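Local coordinates for 2-hydroxyhepta-2,4-diene-1, 7-dioateisomerase (Mycobacterium abscessus, PDB 3R6O), which is probably an isomerase of 2-hydroxyhepta-2,4-diene-1,7-dioate that binds magnesium, a member of the fumarylacetoacetate hydrolase (FAH) family, at residues F132-T137 / T218-G223; A182-A187 / T233-F238; T191-A196 / C288-D293; F240-R243 / R249-G252. All coordinates share one frame; numbering follows the deposited sequence.

How the interactions relate
Followed from the N terminus, the chain shows how contacts distant in sequence can knit one fold. Interaction 1 opens on strand 130-134 and closes at 218-223; inside its loop, strand 181-192 supplies the first segment of interaction 2 and the start of that of interaction 3. Interaction 2 closes at 233-238, crossing interaction 1, and interaction 3 closes last, at 288-293, crossing both. Interaction 4, a hairpin, is nested within the loop of interaction 3. Interaction 1 joins the large mixed sheet to the short strand 220-221, interactions 2 and 3 fasten loops to strand 181-192 and the helix after it, and interaction 4 closes one edge of the five-stranded sheet.

Interaction 1: residues F132-T137 / T218-G223; sequences FMKSPT and TFCPTG
Lys134 reaches across from strand 130-134 and lays the outer half of its side chain against Phe219 and Cys220. This is the dense part of the contact, and all three residues are buried. The Lys134 side chain leaves with CG beside the backbone N (chi1 -65°) and then bends at both chi3 and chi4, which brings Lys134 CE to 3.5 Å from Cys220 CB. Lys134 CD lies beside the sulfur, 3.9 Å from Cys220 SG, so the methylenes run along the cysteine while the ammonium group passes beyond it. There Lys134 NZ makes a weak hydrogen bond of 3.0 Å to Phe219 O. The ring of Phe219 turns elsewhere, towards Ile190 and Ala192 of strand 181-192.

Looser by contrast is the far end, where the segments meet through water: one molecule donates to Thr137 O at 2.8 Å and accepts from Thr218 N at 2.7 Å. Ser135 and Thr137, on this side, face the second subunit, hydrogen-bonding to its Gln105 and Ala273 respectively.

The strongest partner of Lys134 NZ is Asp189, a magnesium ligand, with which it forms a salt bridge; Lys214 O accepts a further hydrogen bond. Together these bonds would hold the ammonium group in place beside the metal ligand. A buried lysine paired with a metal-binding carboxylate places this contact at the edge of the FAH-family magnesium site.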
loop_
_atom_site.group_PDB
_atom_site.type_symbol
_atom_site.label_atom_id
_atom_site.label_comp_id
_atom_site.label_asym_id
_atom_site.label_seq_id
_atom_site.Cartn_x
_atom_site.Cartn_y
_atom_site.Cartn_z
ATOM N N PHE A 132 1.430 -10.614 1.617
ATOM C CA PHE A 132 2.451 -9.554 1.562
ATOM C C PHE A 132 1.878 -8.355 0.892
ATOM O O PHE A 132 0.858 -8.468 0.199
ATOM C CB PHE A 132 3.686 -9.960 0.748
ATOM C CG PHE A 132 4.375 -11.173 1.281
ATOM C CD1 PHE A 132 4.885 -11.155 2.551
ATOM C CD2 PHE A 132 4.457 -12.338 0.527
ATOM C CE1 PHE A 132 5.508 -12.303 3.113
ATOM C CE2 PHE A 132 5.066 -13.493 1.082
ATOM C CZ PHE A 132 5.585 -13.458 2.370
ATOM N N MET A 133 2.572 -7.216 1.070
ATOM C CA MET A 133 2.225 -5.999 0.369
ATOM C C MET A 133 3.476 -5.434 -0.311
ATOM O O MET A 133 4.550 -5.331 0.304
ATOM C CB MET A 133 1.558 -4.969 1.297
ATOM C CG MET A 133 0.266 -4.355 0.662
ATOM S SD MET A 133 -0.608 -3.223 1.712
ATOM C CE MET A 133 -0.791 -4.211 3.139
ATOM N N LYS A 134 3.326 -5.099 -1.591
ATOM C CA LYS A 134 4.306 -4.330 -2.358
ATOM C C LYS A 134 3.986 -2.831 -2.415
ATOM O O LYS A 134 2.869 -2.468 -2.682
ATOM C CB LYS A 134 4.336 -4.848 -3.805
ATOM C CG LYS A 134 4.865 -6.312 -3.825
ATOM C CD LYS A 134 5.113 -6.786 -5.213
ATOM C CE LYS A 134 6.441 -6.394 -5.799
ATOM N NZ LYS A 134 7.613 -7.256 -5.307
ATOM N N SER A 135 4.989 -1.974 -2.256
ATOM C CA SER A 135 4.775 -0.543 -2.416
ATOM C C SER A 135 4.198 -0.271 -3.796
ATOM O O SER A 135 4.697 -0.848 -4.781
ATOM C CB SER A 135 6.092 0.198 -2.287
ATOM O OG SER A 135 5.910 1.571 -2.469
ATOM N N PRO A 136 3.137 0.555 -3.875
ATOM C CA PRO A 136 2.636 0.874 -5.237
ATOM C C PRO A 136 3.695 1.500 -6.135
ATOM O O PRO A 136 3.589 1.425 -7.372
ATOM C CB PRO A 136 1.480 1.873 -4.989
ATOM C CG PRO A 136 1.108 1.713 -3.598
ATOM C CD PRO A 136 2.315 1.192 -2.826
ATOM N N THR A 137 4.729 2.100 -5.561
ATOM C CA THR A 137 5.752 2.738 -6.420
ATOM C C THR A 137 6.794 1.733 -6.940
ATOM O O THR A 137 7.782 2.138 -7.552
ATOM C CB THR A 137 6.448 3.886 -5.723
ATOM O OG1 THR A 137 6.990 3.460 -4.472
ATOM C CG2 THR A 137 5.439 5.066 -5.511
ATOM N N THR A 218 10.825 -0.651 -9.521
ATOM C CA THR A 218 11.038 -1.699 -10.530
ATOM C C THR A 218 10.739 -3.115 -10.041
ATOM O O THR A 218 10.795 -4.051 -10.858
ATOM C CB THR A 218 12.421 -1.673 -11.223
ATOM O OG1 THR A 218 13.442 -2.288 -10.416
ATOM C CG2 THR A 218 12.851 -0.278 -11.616
ATOM N N PHE A 219 10.443 -3.280 -8.739
ATOM C CA PHE A 219 10.196 -4.613 -8.173
ATOM C C PHE A 219 8.800 -5.224 -8.456
ATOM O O PHE A 219 8.540 -6.366 -8.066
ATOM C CB PHE A 219 10.479 -4.630 -6.659
ATOM C CG PHE A 219 11.932 -4.736 -6.290
ATOM C CD1 PHE A 219 12.938 -4.298 -7.132
ATOM C CD2 PHE A 219 12.287 -5.270 -5.060
ATOM C CE1 PHE A 219 14.278 -4.420 -6.760
ATOM C CE2 PHE A 219 13.617 -5.375 -4.677
ATOM C CZ PHE A 219 14.604 -4.943 -5.515
ATOM N N CYS A 220 7.914 -4.505 -9.135
ATOM C CA CYS A 220 6.617 -5.088 -9.553
ATOM C C CYS A 220 6.303 -4.841 -11.026
ATOM O O CYS A 220 5.351 -4.116 -11.373
ATOM C CB CYS A 220 5.463 -4.607 -8.678
ATOM S SG CYS A 220 3.993 -5.693 -8.785
ATOM N N PRO A 221 7.113 -5.418 -11.921
ATOM C CA PRO A 221 6.758 -5.432 -13.325
ATOM C C PRO A 221 5.350 -5.991 -13.565
ATOM O O PRO A 221 4.954 -6.956 -12.928
ATOM C CB PRO A 221 7.817 -6.343 -13.954
ATOM C CG PRO A 221 8.949 -6.344 -13.015
ATOM C CD PRO A 221 8.353 -6.152 -11.671
ATOM N N THR A 222 4.612 -5.372 -14.484
ATOM C CA THR A 222 3.237 -5.782 -14.835
ATOM C C THR A 222 2.975 -5.561 -16.329
ATOM O O THR A 222 3.642 -4.731 -16.976
ATOM C CB THR A 222 2.179 -4.934 -14.069
ATOM O OG1 THR A 222 2.294 -3.549 -14.435
ATOM C CG2 THR A 222 2.330 -5.073 -12.570
ATOM N N GLY A 223 1.985 -6.284 -16.868
ATOM C CA GLY A 223 1.631 -6.169 -18.288
ATOM C C GLY A 223 2.188 -7.319 -19.125
ATOM O O GLY A 223 2.771 -8.273 -18.595
HETATM O O HOH W 1 8.778 1.095 -9.945
#

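Interaction 2: residues A182-A187 / T233-F238; sequences AGYMLA and TTFETF
Tyr184 OH is gripped from two directions: it accepts a hydrogen bond from Glu236 N at 2.9 Å, with an N-H...O angle of 163°, and donates one to a water at 2.6 Å. That water in turn donates to Thr234 O, closing a bridge back to the same loop. The arrangement pins the connection between strands 226-228 and 239-244 onto strand 181-192 of the large mixed sheet, just past the classic beta bulge at which Ala182 and Gly183 both face Val164.

The aromatic body of the tyrosine does the rest. Phe238 presents its edge to one face of the Tyr184 ring in an edge-to-face pair, the centroids 4.7 Å apart and the planes at 58°. Phe261 makes another edge-to-face pair with this tyrosine, while Lys310 lies in cation-pi contact with Phe238 and also forms a salt bridge with Glu236. At the hydroxyl end, Phe235 brings CD1 to 3.9 Å from Tyr184 CE1, which lies at the edge of the phenylalanine ring and in its plane. With CG of Tyr184 beside its backbone N (chi1 -49°), the ring stretches out to the loop, and Phe238 CZ sits over its centre, 3.5 Å above the plane.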
loop_
_atom_site.group_PDB
_atom_site.type_symbol
_atom_site.label_atom_id
_atom_site.label_comp_id
_atom_site.label_asym_id
_atom_site.label_seq_id
_atom_site.Cartn_x
_atom_site.Cartn_y
_atom_site.Cartn_z
ATOM N N ALA A 182 -11.878 -7.081 -12.573
ATOM C CA ALA A 182 -11.933 -6.460 -13.873
ATOM C C ALA A 182 -11.141 -7.288 -14.872
ATOM O O ALA A 182 -11.462 -7.295 -16.028
ATOM C CB ALA A 182 -11.387 -5.036 -13.816
ATOM N N GLY A 183 -10.053 -7.933 -14.440
ATOM C CA GLY A 183 -9.299 -8.776 -15.362
ATOM C C GLY A 183 -7.974 -9.256 -14.788
ATOM O O GLY A 183 -7.812 -9.324 -13.570
ATOM N N TYR A 184 -7.047 -9.589 -15.682
ATOM C CA TYR A 184 -5.832 -10.293 -15.301
ATOM C C TYR A 184 -4.611 -9.681 -15.982
ATOM O O TYR A 184 -4.698 -9.170 -17.108
ATOM C CB TYR A 184 -5.887 -11.752 -15.733
ATOM C CG TYR A 184 -7.105 -12.580 -15.416
ATOM C CD1 TYR A 184 -7.105 -13.467 -14.347
ATOM C CD2 TYR A 184 -8.203 -12.560 -16.244
ATOM C CE1 TYR A 184 -8.200 -14.271 -14.082
ATOM C CE2 TYR A 184 -9.304 -13.369 -16.006
ATOM C CZ TYR A 184 -9.301 -14.230 -14.922
ATOM O OH TYR A 184 -10.397 -15.034 -14.705
ATOM N N MET A 185 -3.455 -9.759 -15.328
ATOM C CA MET A 185 -2.186 -9.261 -15.906
ATOM C C MET A 185 -1.065 -10.206 -15.511
ATOM O O MET A 185 -1.096 -10.793 -14.408
ATOM C CB MET A 185 -1.754 -7.929 -15.300
ATOM C CG MET A 185 -2.729 -6.853 -15.315
ATOM S SD MET A 185 -1.817 -5.368 -14.963
ATOM C CE MET A 185 -1.651 -5.403 -13.185
ATOM N N LEU A 186 -0.061 -10.306 -16.375
ATOM C CA LEU A 186 1.175 -10.989 -16.005
ATOM C C LEU A 186 1.905 -10.065 -15.035
ATOM O O LEU A 186 1.789 -8.839 -15.122
ATOM C CB LEU A 186 2.012 -11.258 -17.266
ATOM C CG LEU A 186 3.087 -12.342 -17.255
ATOM C CD1 LEU A 186 2.521 -13.639 -16.724
ATOM C CD2 LEU A 186 3.693 -12.517 -18.704
ATOM N N ALA A 187 2.613 -10.632 -14.067
ATOM C CA ALA A 187 3.340 -9.829 -13.116
ATOM C C ALA A 187 4.605 -10.546 -12.631
ATOM O O ALA A 187 4.767 -11.745 -12.867
ATOM C CB ALA A 187 2.448 -9.415 -11.922
ATOM N N THR A 233 -18.255 -16.187 -16.592
ATOM C CA THR A 233 -18.974 -16.406 -15.323
ATOM C C THR A 233 -18.111 -17.078 -14.262
ATOM O O THR A 233 -18.511 -17.175 -13.084
ATOM C CB THR A 233 -20.250 -17.235 -15.542
ATOM O OG1 THR A 233 -19.925 -18.488 -16.174
ATOM C CG2 THR A 233 -21.215 -16.455 -16.408
ATOM N N THR A 234 -16.917 -17.513 -14.672
ATOM C CA THR A 234 -15.953 -18.090 -13.761
ATOM C C THR A 234 -14.574 -17.536 -14.097
ATOM O O THR A 234 -14.399 -16.798 -15.075
ATOM C CB THR A 234 -15.897 -19.607 -13.885
ATOM O OG1 THR A 234 -15.623 -19.942 -15.248
ATOM C CG2 THR A 234 -17.206 -20.250 -13.437
ATOM N N PHE A 235 -13.594 -17.880 -13.284
ATOM C CA PHE A 235 -12.215 -17.485 -13.575
ATOM C C PHE A 235 -11.630 -18.371 -14.657
ATOM O O PHE A 235 -12.088 -19.501 -14.865
ATOM C CB PHE A 235 -11.355 -17.528 -12.301
ATOM C CG PHE A 235 -11.668 -16.411 -11.358
ATOM C CD1 PHE A 235 -11.052 -15.172 -11.502
ATOM C CD2 PHE A 235 -12.641 -16.563 -10.389
ATOM C CE1 PHE A 235 -11.409 -14.129 -10.681
ATOM C CE2 PHE A 235 -12.973 -15.543 -9.567
ATOM C CZ PHE A 235 -12.349 -14.323 -9.697
ATOM N N GLU A 236 -10.660 -17.827 -15.379
ATOM C CA GLU A 236 -9.991 -18.545 -16.438
ATOM C C GLU A 236 -8.750 -19.223 -15.884
ATOM O O GLU A 236 -8.359 -19.025 -14.729
ATOM C CB GLU A 236 -9.605 -17.606 -17.587
ATOM C CG GLU A 236 -10.806 -16.910 -18.253
ATOM C CD GLU A 236 -10.557 -16.533 -19.696
ATOM O OE1 GLU A 236 -9.586 -17.034 -20.306
ATOM O OE2 GLU A 236 -11.368 -15.763 -20.244
ATOM N N THR A 237 -8.201 -20.082 -16.712
ATOM C CA THR A 237 -6.982 -20.821 -16.424
ATOM C C THR A 237 -5.865 -20.258 -17.299
ATOM O O THR A 237 -6.099 -19.886 -18.464
ATOM C CB THR A 237 -7.276 -22.289 -16.671
ATOM O OG1 THR A 237 -8.211 -22.718 -15.659
ATOM C CG2 THR A 237 -6.025 -23.158 -16.633
ATOM N N PHE A 238 -4.656 -20.164 -16.721
ATOM C CA PHE A 238 -3.480 -19.705 -17.455
ATOM C C PHE A 238 -2.297 -20.632 -17.281
ATOM O O PHE A 238 -2.135 -21.258 -16.229
ATOM C CB PHE A 238 -3.074 -18.317 -16.998
ATOM C CG PHE A 238 -4.178 -17.355 -17.062
ATOM C CD1 PHE A 238 -4.374 -16.563 -18.178
ATOM C CD2 PHE A 238 -5.075 -17.282 -16.022
ATOM C CE1 PHE A 238 -5.441 -15.710 -18.235
ATOM C CE2 PHE A 238 -6.122 -16.418 -16.068
ATOM C CZ PHE A 238 -6.307 -15.632 -17.174
HETATM O O HOH W 2 -12.598 -14.620 -16.011
#

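Interaction 3: residues T191-A196 / C288-D293; sequences TARDVA and CGFQFD
Arg193 and Phe290 meet through a planar cation and an aromatic ring, but not as a stack: the guanidinium and ring planes stand 71° apart. The closest approach is from Arg193 NE to Phe290 CD2, at 3.3 Å. Phe290 CE2 lies over one face of the guanidinium, so one side of the phenyl ring, rather than its whole surface, rests on the cation. The aliphatic part joins in as well, Arg193 CD lying 3.9 Å from Phe290 CB. Cys288 adds a lighter touch, its CB 4.2 Å from Arg193 NH2.

The carboxylates that balance the arginine lie beyond the two segments. Arg193 NE forms a salt bridge with Asp156, and Arg193 NH2 another with Glu158, seen to bind magnesium in this protein although not in this chain of the model. The arginine is thus probably a second-shell group of the FAH-family metal site, placed at the first turn of helix 193-196, and the Phe290 loop packs against it. Asp156 also accepts hydrogen bonds from the backbone N of Gly289 and of Phe290, which ties that loop to the same carboxylate as the arginine.

Hydrogen bonding within 288-293 shapes the loop that carries the phenylalanine. Gln291 N bonds to Cys288 O at 3.1 Å, and the side chain folds back so that Gln291 OE1 accepts from Cys288 N at 2.9 Å, with the donor in the carbonyl plane. A chi1 of 78° turns the Phe290 ring so that Gln291 CG sits over the centre of one face, 3.3 Å above the plane.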
loop_
_atom_site.group_PDB
_atom_site.type_symbol
_atom_site.label_atom_id
_atom_site.label_comp_id
_atom_site.label_asym_id
_atom_site.label_seq_id
_atom_site.Cartn_x
_atom_site.Cartn_y
_atom_site.Cartn_z
ATOM N N THR A 191 11.986 -9.675 -5.504
ATOM C CA THR A 191 12.265 -9.705 -4.069
ATOM C C THR A 191 13.785 -9.771 -3.841
ATOM O O THR A 191 14.475 -10.563 -4.470
ATOM C CB THR A 191 11.602 -10.925 -3.414
ATOM O OG1 THR A 191 10.194 -10.875 -3.646
ATOM C CG2 THR A 191 11.850 -10.925 -1.881
ATOM N N ALA A 192 14.289 -8.898 -2.982
ATOM C CA ALA A 192 15.678 -8.848 -2.601
ATOM C C ALA A 192 15.732 -9.663 -1.317
ATOM O O ALA A 192 15.363 -9.168 -0.258
ATOM C CB ALA A 192 16.112 -7.400 -2.352
ATOM N N ARG A 193 16.160 -10.919 -1.420
ATOM C CA ARG A 193 15.934 -11.875 -0.333
ATOM C C ARG A 193 16.823 -11.604 0.871
ATOM O O ARG A 193 16.451 -11.938 2.012
ATOM C CB ARG A 193 16.126 -13.314 -0.827
ATOM C CG ARG A 193 15.111 -13.666 -1.845
ATOM C CD ARG A 193 14.528 -15.041 -1.687
ATOM N NE ARG A 193 13.745 -15.380 -2.869
ATOM C CZ ARG A 193 12.447 -15.134 -3.052
ATOM N NH1 ARG A 193 11.713 -14.545 -2.109
ATOM N NH2 ARG A 193 11.861 -15.521 -4.186
ATOM N N ASP A 194 17.993 -11.021 0.611
ATOM C CA ASP A 194 18.947 -10.657 1.665
ATOM C C ASP A 194 18.474 -9.429 2.436
ATOM O O ASP A 194 18.656 -9.348 3.635
ATOM C CB ASP A 194 20.359 -10.470 1.125
ATOM C CG ASP A 194 20.469 -9.507 -0.084
ATOM O OD1 ASP A 194 19.494 -9.160 -0.787
ATOM O OD2 ASP A 194 21.632 -9.173 -0.383
ATOM N N VAL A 195 17.819 -8.498 1.750
ATOM C CA VAL A 195 17.173 -7.378 2.416
ATOM C C VAL A 195 15.946 -7.827 3.235
ATOM O O VAL A 195 15.664 -7.300 4.295
ATOM C CB VAL A 195 16.740 -6.339 1.374
ATOM C CG1 VAL A 195 15.884 -5.291 2.038
ATOM C CG2 VAL A 195 18.004 -5.728 0.673
ATOM N N ALA A 196 15.188 -8.749 2.669
ATOM C CA ALA A 196 13.984 -9.279 3.281
ATOM C C ALA A 196 14.269 -10.079 4.542
ATOM O O ALA A 196 13.478 -10.035 5.463
ATOM C CB ALA A 196 13.243 -10.150 2.291
ATOM N N CYS A 288 12.676 -20.554 -8.464
ATOM C CA CYS A 288 13.268 -19.253 -8.075
ATOM C C CYS A 288 14.742 -19.430 -7.709
ATOM O O CYS A 288 15.177 -20.536 -7.373
ATOM C CB CYS A 288 12.531 -18.683 -6.857
ATOM S SG CYS A 288 10.735 -18.374 -7.052
ATOM N N GLY A 289 15.491 -18.329 -7.748
ATOM C CA GLY A 289 16.908 -18.290 -7.475
ATOM C C GLY A 289 17.363 -18.922 -6.156
ATOM O O GLY A 289 18.380 -19.577 -6.119
ATOM N N PHE A 290 16.594 -18.726 -5.094
ATOM C CA PHE A 290 16.981 -19.159 -3.769
ATOM C C PHE A 290 16.910 -20.683 -3.622
ATOM O O PHE A 290 17.410 -21.221 -2.655
ATOM C CB PHE A 290 16.117 -18.464 -2.682
ATOM C CG PHE A 290 14.754 -19.056 -2.517
ATOM C CD1 PHE A 290 14.511 -20.032 -1.541
ATOM C CD2 PHE A 290 13.714 -18.647 -3.316
ATOM C CE1 PHE A 290 13.256 -20.581 -1.388
ATOM C CE2 PHE A 290 12.473 -19.189 -3.184
ATOM C CZ PHE A 290 12.224 -20.164 -2.201
ATOM N N GLN A 291 16.313 -21.371 -4.602
ATOM C CA GLN A 291 16.019 -22.779 -4.471
ATOM C C GLN A 291 17.128 -23.663 -5.031
ATOM O O GLN A 291 16.921 -24.866 -5.193
ATOM C CB GLN A 291 14.664 -23.078 -5.122
ATOM C CG GLN A 291 13.531 -22.400 -4.343
ATOM C CD GLN A 291 12.169 -22.566 -4.990
ATOM O OE1 GLN A 291 11.887 -21.938 -5.996
ATOM N NE2 GLN A 291 11.310 -23.407 -4.395
ATOM N N PHE A 292 18.303 -23.067 -5.295
ATOM C CA PHE A 292 19.445 -23.807 -5.836
ATOM C C PHE A 292 20.731 -23.502 -5.112
ATOM O O PHE A 292 20.879 -22.442 -4.502
ATOM C CB PHE A 292 19.624 -23.488 -7.319
ATOM C CG PHE A 292 18.400 -23.758 -8.134
ATOM C CD1 PHE A 292 18.144 -25.029 -8.620
ATOM C CD2 PHE A 292 17.461 -22.756 -8.337
ATOM C CE1 PHE A 292 17.005 -25.297 -9.364
ATOM C CE2 PHE A 292 16.319 -23.015 -9.073
ATOM C CZ PHE A 292 16.103 -24.312 -9.599
ATOM N N ASP A 293 21.635 -24.469 -5.181
ATOM C CA ASP A 293 23.026 -24.310 -4.801
ATOM C C ASP A 293 23.954 -24.583 -6.008
ATOM O O ASP A 293 23.960 -25.702 -6.529
ATOM C CB ASP A 293 23.366 -25.317 -3.713
ATOM C CG ASP A 293 24.800 -25.236 -3.291
ATOM O OD1 ASP A 293 25.312 -24.120 -3.217
ATOM O OD2 ASP A 293 25.415 -26.270 -3.030
#

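Interaction 4: residues F240-R243 / R249-G252; sequences FELR and RQSG
A beta hairpin of strands 239-244 and 247-253 forms one edge of the five-stranded sheet; in it Phe240 to Leu242 pair with Gln250 to Gly252, and Arg249 joins at a bulge. The short segments run antiparallel at 178°, with axes 4.6 Å apart. Phe240 and Gly252 form a hydrogen-bonded pair, Phe240 N donating to Gly252 O at 2.8 Å and Gly252 N returning a bond to Phe240 O at 2.9 Å. Glu241 and Ser251, the next pair, are non-hydrogen-bonded.

At Leu242 the regular pairing is broken by a classic beta bulge: Arg249 and Gln250 both face this one residue, and Leu242 O accepts from both their backbone nitrogens, at 2.8 Å from Arg249 N and 3.0 Å from Gln250 N. Leu242 and Gln250 lie side by side on the face that also carries Phe240, with Leu242 CD1 3.8 Å from Gln250 OE1. The amide of Gln250 is anchored beyond the hairpin, NE2 donating to Thr284 and Gly286 and OE1 accepting from Ile159 N, which links the hairpin to strand 155-165, the bearer of the magnesium ligand Glu160.

Phe240 lays its ring flat over the glycine backbone. Its CG sits between backbone N and carbonyl carbon (chi1 52°), which swings the ring across the neighbouring strand, and Gly252 CA makes a CH-pi contact 4.0 Å from the Phe240 ring centroid, 19° off the normal.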
loop_
_atom_site.group_PDB
_atom_site.type_symbol
_atom_site.label_atom_id
_atom_site.label_comp_id
_atom_site.label_asym_id
_atom_site.label_seq_id
_atom_site.Cartn_x
_atom_site.Cartn_y
_atom_site.Cartn_z
ATOM N N PHE A 240 1.911 -20.426 -17.742
ATOM C CA PHE A 240 2.868 -19.335 -17.861
ATOM C C PHE A 240 4.291 -19.823 -17.625
ATOM O O PHE A 240 4.507 -20.798 -16.901
ATOM C CB PHE A 240 2.490 -18.186 -16.905
ATOM C CG PHE A 240 2.272 -18.627 -15.475
ATOM C CD1 PHE A 240 3.274 -18.503 -14.550
ATOM C CD2 PHE A 240 1.085 -19.246 -15.085
ATOM C CE1 PHE A 240 3.091 -18.917 -13.232
ATOM C CE2 PHE A 240 0.894 -19.700 -13.753
ATOM C CZ PHE A 240 1.899 -19.542 -12.839
ATOM N N GLU A 241 5.260 -19.124 -18.205
ATOM C CA GLU A 241 6.650 -19.476 -18.013
ATOM C C GLU A 241 7.550 -18.272 -17.897
ATOM O O GLU A 241 7.281 -17.233 -18.464
ATOM C CB GLU A 241 7.120 -20.378 -19.151
ATOM C CG GLU A 241 7.489 -19.634 -20.434
ATOM C CD GLU A 241 8.133 -20.547 -21.467
ATOM O OE1 GLU A 241 7.778 -21.744 -21.508
ATOM O OE2 GLU A 241 9.002 -20.058 -22.222
ATOM N N LEU A 242 8.640 -18.442 -17.156
ATOM C CA LEU A 242 9.680 -17.456 -17.070
ATOM C C LEU A 242 11.032 -18.078 -17.445
ATOM O O LEU A 242 11.370 -19.184 -16.987
ATOM C CB LEU A 242 9.701 -16.889 -15.646
ATOM C CG LEU A 242 10.715 -15.787 -15.348
ATOM C CD1 LEU A 242 10.184 -14.773 -14.293
ATOM C CD2 LEU A 242 12.103 -16.371 -14.914
ATOM N N ARG A 243 11.756 -17.374 -18.316
ATOM C CA ARG A 243 13.069 -17.722 -18.784
ATOM C C ARG A 243 14.005 -16.568 -18.473
ATOM O O ARG A 243 13.586 -15.430 -18.360
ATOM C CB ARG A 243 13.105 -17.957 -20.311
ATOM C CG ARG A 243 12.076 -18.916 -20.792
ATOM C CD ARG A 243 12.128 -19.161 -22.298
ATOM N NE ARG A 243 11.293 -20.309 -22.637
ATOM C CZ ARG A 243 11.718 -21.566 -22.787
ATOM N NH1 ARG A 243 13.017 -21.901 -22.691
ATOM N NH2 ARG A 243 10.827 -22.500 -23.066
ATOM N N ARG A 249 13.359 -21.091 -16.333
ATOM C CA ARG A 249 13.472 -21.114 -14.880
ATOM C C ARG A 249 12.175 -21.597 -14.213
ATOM O O ARG A 249 12.195 -22.438 -13.307
ATOM C CB ARG A 249 13.836 -19.726 -14.315
ATOM C CG ARG A 249 15.183 -19.134 -14.813
ATOM C CD ARG A 249 16.375 -20.036 -14.553
ATOM N NE ARG A 249 17.626 -19.334 -14.830
ATOM C CZ ARG A 249 18.220 -18.448 -14.032
ATOM N NH1 ARG A 249 17.709 -18.100 -12.867
ATOM N NH2 ARG A 249 19.338 -17.891 -14.424
ATOM N N GLN A 250 11.046 -21.015 -14.606
ATOM C CA GLN A 250 9.785 -21.333 -13.957
ATOM C C GLN A 250 8.739 -21.698 -14.964
ATOM O O GLN A 250 8.665 -21.088 -16.011
ATOM C CB GLN A 250 9.255 -20.147 -13.145
ATOM C CG GLN A 250 10.185 -19.578 -12.111
ATOM C CD GLN A 250 9.488 -18.533 -11.237
ATOM O OE1 GLN A 250 9.464 -17.337 -11.578
ATOM N NE2 GLN A 250 8.874 -18.983 -10.148
ATOM N N SER A 251 7.868 -22.635 -14.595
ATOM C CA SER A 251 6.761 -23.044 -15.457
ATOM C C SER A 251 5.580 -23.376 -14.548
ATOM O O SER A 251 5.715 -24.220 -13.632
ATOM C CB SER A 251 7.147 -24.253 -16.321
ATOM O OG SER A 251 6.037 -24.633 -17.134
ATOM N N GLY A 252 4.461 -22.671 -14.738
ATOM C CA GLY A 252 3.298 -22.917 -13.927
ATOM C C GLY A 252 1.998 -22.924 -14.699
ATOM O O GLY A 252 1.923 -22.459 -15.849
#